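Local coordinates for protein sortase (Actinomyces oris, PDB 5UTT) that probably acts as a cysteine transpeptidase of the sortase family, cleaving the sorting signals of surface proteins and anchoring them to the cell wall, at residues Q68-V73 / V103-T108. Sequence-based numbering, arbitrary orientation.
Sequences QQLGEV and VSTAKT
Leu70 and Val103 are the residues whose CA atoms come nearest each other across segments 68-73 and 103-108, yet those atoms stay 8.7 Å apart and no hydrogen bond crosses between the segments. The contact is therefore carried by side chains. Segment 68-73 turns back on itself in a type II beta turn from Gln69 to Glu72, closed by the bond from Glu72 N to Gln69 O (2.9 Å); Gly71 occupies its third position with a positive phi. A second bond braces the same turn: Gln69 N donates to Glu72 OE1 at 2.9 Å and 170°, the carboxylate oxygen being met nearly end-on. Leu70, the second residue of the turn, is thus presented at its apex.

Leu70 has CG trans to its backbone N (chi1 -180°), which extends the side chain toward the strand, and a single methyl, CD2, makes both contacts. It meets Val103 CG1 at 3.5 Å and Thr105 CG2 at 3.6 Å, tip to tip in each case. Val103 and Thr105 lie two residues apart, and both direct their CB toward the turn, whereas Ser104 between them points its CB away.

In the beta-barrel of this sortase domain, the part of the longer protein present here, this joins the loop between strands 61-63 and 74-79 to strand 100-104 and the turn that leads into strand 108-120. The reversal is bound by Thr105 N to Thr108 O at 2.9 Å. With chi1 at 67°, Thr105 keeps OG1 near the hairpin backbone, 3.2 Å from Thr108 N, and leaves its methyl for Leu70. All three touching residues are buried. Tyr110 and Phe112 of strand 108-120 and Met20 also pack on Leu70, Tyr110 touches Thr105 as well, and Val103 rests on Ile144 of strand 142-150.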
loop_
_atom_site.group_PDB
_atom_site.type_symbol
_atom_site.label_atom_id
_atom_site.label_comp_id
_atom_site.label_asym_id
_atom_site.label_seq_id
_atom_site.Cartn_x
_atom_site.Cartn_y
_atom_site.Cartn_z
ATOM N N GLN A 68 6.879 4.170 -8.689
ATOM C CA GLN A 68 7.374 2.928 -9.249
ATOM C C GLN A 68 6.338 1.805 -9.202
ATOM O O GLN A 68 5.296 1.893 -8.502
ATOM C CB GLN A 68 8.695 2.505 -8.582
ATOM C CG GLN A 68 9.854 3.351 -9.023
ATOM C CD GLN A 68 9.733 4.780 -8.600
ATOM O OE1 GLN A 68 9.708 5.089 -7.405
ATOM N NE2 GLN A 68 9.688 5.673 -9.563
ATOM N N GLN A 69 6.575 0.773 -10.005
ATOM C CA GLN A 69 5.682 -0.362 -10.050
ATOM C C GLN A 69 5.934 -1.281 -8.850
ATOM O O GLN A 69 6.994 -1.241 -8.199
ATOM C CB GLN A 69 5.809 -1.128 -11.369
ATOM C CG GLN A 69 5.685 -0.289 -12.630
ATOM C CD GLN A 69 4.435 0.594 -12.660
ATOM O OE1 GLN A 69 3.340 0.192 -12.216
ATOM N NE2 GLN A 69 4.590 1.819 -13.179
ATOM N N LEU A 70 4.936 -2.108 -8.554
ATOM C CA LEU A 70 5.028 -3.055 -7.460
ATOM C C LEU A 70 6.173 -4.052 -7.692
ATOM O O LEU A 70 6.303 -4.673 -8.765
ATOM C CB LEU A 70 3.698 -3.776 -7.292
ATOM C CG LEU A 70 3.607 -4.812 -6.185
ATOM C CD1 LEU A 70 3.938 -4.238 -4.823
ATOM C CD2 LEU A 70 2.207 -5.416 -6.218
ATOM N N GLY A 71 7.033 -4.145 -6.692
ATOM C CA GLY A 71 8.250 -4.945 -6.798
ATOM C C GLY A 71 9.468 -4.232 -7.325
ATOM O O GLY A 71 10.582 -4.759 -7.180
ATOM N N GLU A 72 9.281 -3.093 -8.003
ATOM C CA GLU A 72 10.391 -2.346 -8.589
ATOM C C GLU A 72 11.186 -1.578 -7.531
ATOM O O GLU A 72 10.644 -1.047 -6.533
ATOM C CB GLU A 72 9.860 -1.387 -9.664
ATOM C CG GLU A 72 10.892 -0.583 -10.414
ATOM C CD GLU A 72 10.296 0.236 -11.544
ATOM O OE1 GLU A 72 9.093 0.599 -11.475
ATOM O OE2 GLU A 72 11.057 0.566 -12.499
ATOM N N VAL A 73 12.504 -1.535 -7.723
ATOM C CA VAL A 73 13.284 -0.706 -6.875
ATOM C C VAL A 73 12.788 0.768 -6.884
ATOM O O VAL A 73 12.733 1.461 -7.928
ATOM C CB VAL A 73 14.797 -0.783 -7.228
ATOM C CG1 VAL A 73 15.540 0.307 -6.502
ATOM C CG2 VAL A 73 15.359 -2.158 -6.888
ATOM N N VAL A 103 0.675 -7.207 -0.364
ATOM C CA VAL A 103 -0.018 -7.088 -1.623
ATOM C C VAL A 103 -0.120 -8.431 -2.325
ATOM O O VAL A 103 0.867 -9.129 -2.518
ATOM C CB VAL A 103 0.549 -5.993 -2.557
ATOM C CG1 VAL A 103 -0.337 -5.852 -3.787
ATOM C CG2 VAL A 103 0.715 -4.701 -1.780
ATOM N N SER A 104 -1.315 -8.805 -2.708
ATOM C CA SER A 104 -1.465 -10.025 -3.506
ATOM C C SER A 104 -1.685 -9.658 -4.981
ATOM O O SER A 104 -2.578 -8.877 -5.321
ATOM C CB SER A 104 -2.562 -10.926 -2.958
ATOM O OG SER A 104 -3.852 -10.390 -3.130
ATOM N N THR A 105 -0.915 -10.296 -5.855
ATOM C CA THR A 105 -1.153 -10.217 -7.302
ATOM C C THR A 105 -1.503 -11.607 -7.799
ATOM O O THR A 105 -1.499 -12.574 -7.017
ATOM C CB THR A 105 0.082 -9.664 -8.028
ATOM O OG1 THR A 105 1.175 -10.588 -7.940
ATOM C CG2 THR A 105 0.458 -8.301 -7.455
ATOM N N ALA A 106 -1.804 -11.734 -9.083
ATOM C CA ALA A 106 -2.190 -13.009 -9.637
ATOM C C ALA A 106 -1.142 -14.117 -9.417
ATOM O O ALA A 106 -1.476 -15.297 -9.257
ATOM C CB ALA A 106 -2.507 -12.870 -11.103
ATOM N N LYS A 107 0.123 -13.735 -9.446
ATOM C CA LYS A 107 1.224 -14.690 -9.349
ATOM C C LYS A 107 2.010 -14.673 -8.024
ATOM O O LYS A 107 2.721 -15.637 -7.664
ATOM C CB LYS A 107 2.171 -14.412 -10.537
ATOM C CG LYS A 107 1.476 -14.547 -11.884
ATOM C CD LYS A 107 2.375 -14.361 -13.117
ATOM C CE LYS A 107 1.514 -14.314 -14.371
ATOM N NZ LYS A 107 2.200 -13.831 -15.596
ATOM N N THR A 108 1.880 -13.592 -7.271
ATOM C CA THR A 108 2.852 -13.254 -6.235
ATOM C C THR A 108 2.283 -12.649 -4.969
ATOM O O THR A 108 1.340 -11.900 -5.041
ATOM C CB THR A 108 3.943 -12.302 -6.811
ATOM O OG1 THR A 108 4.484 -12.885 -8.009
ATOM C CG2 THR A 108 5.076 -12.032 -5.767
#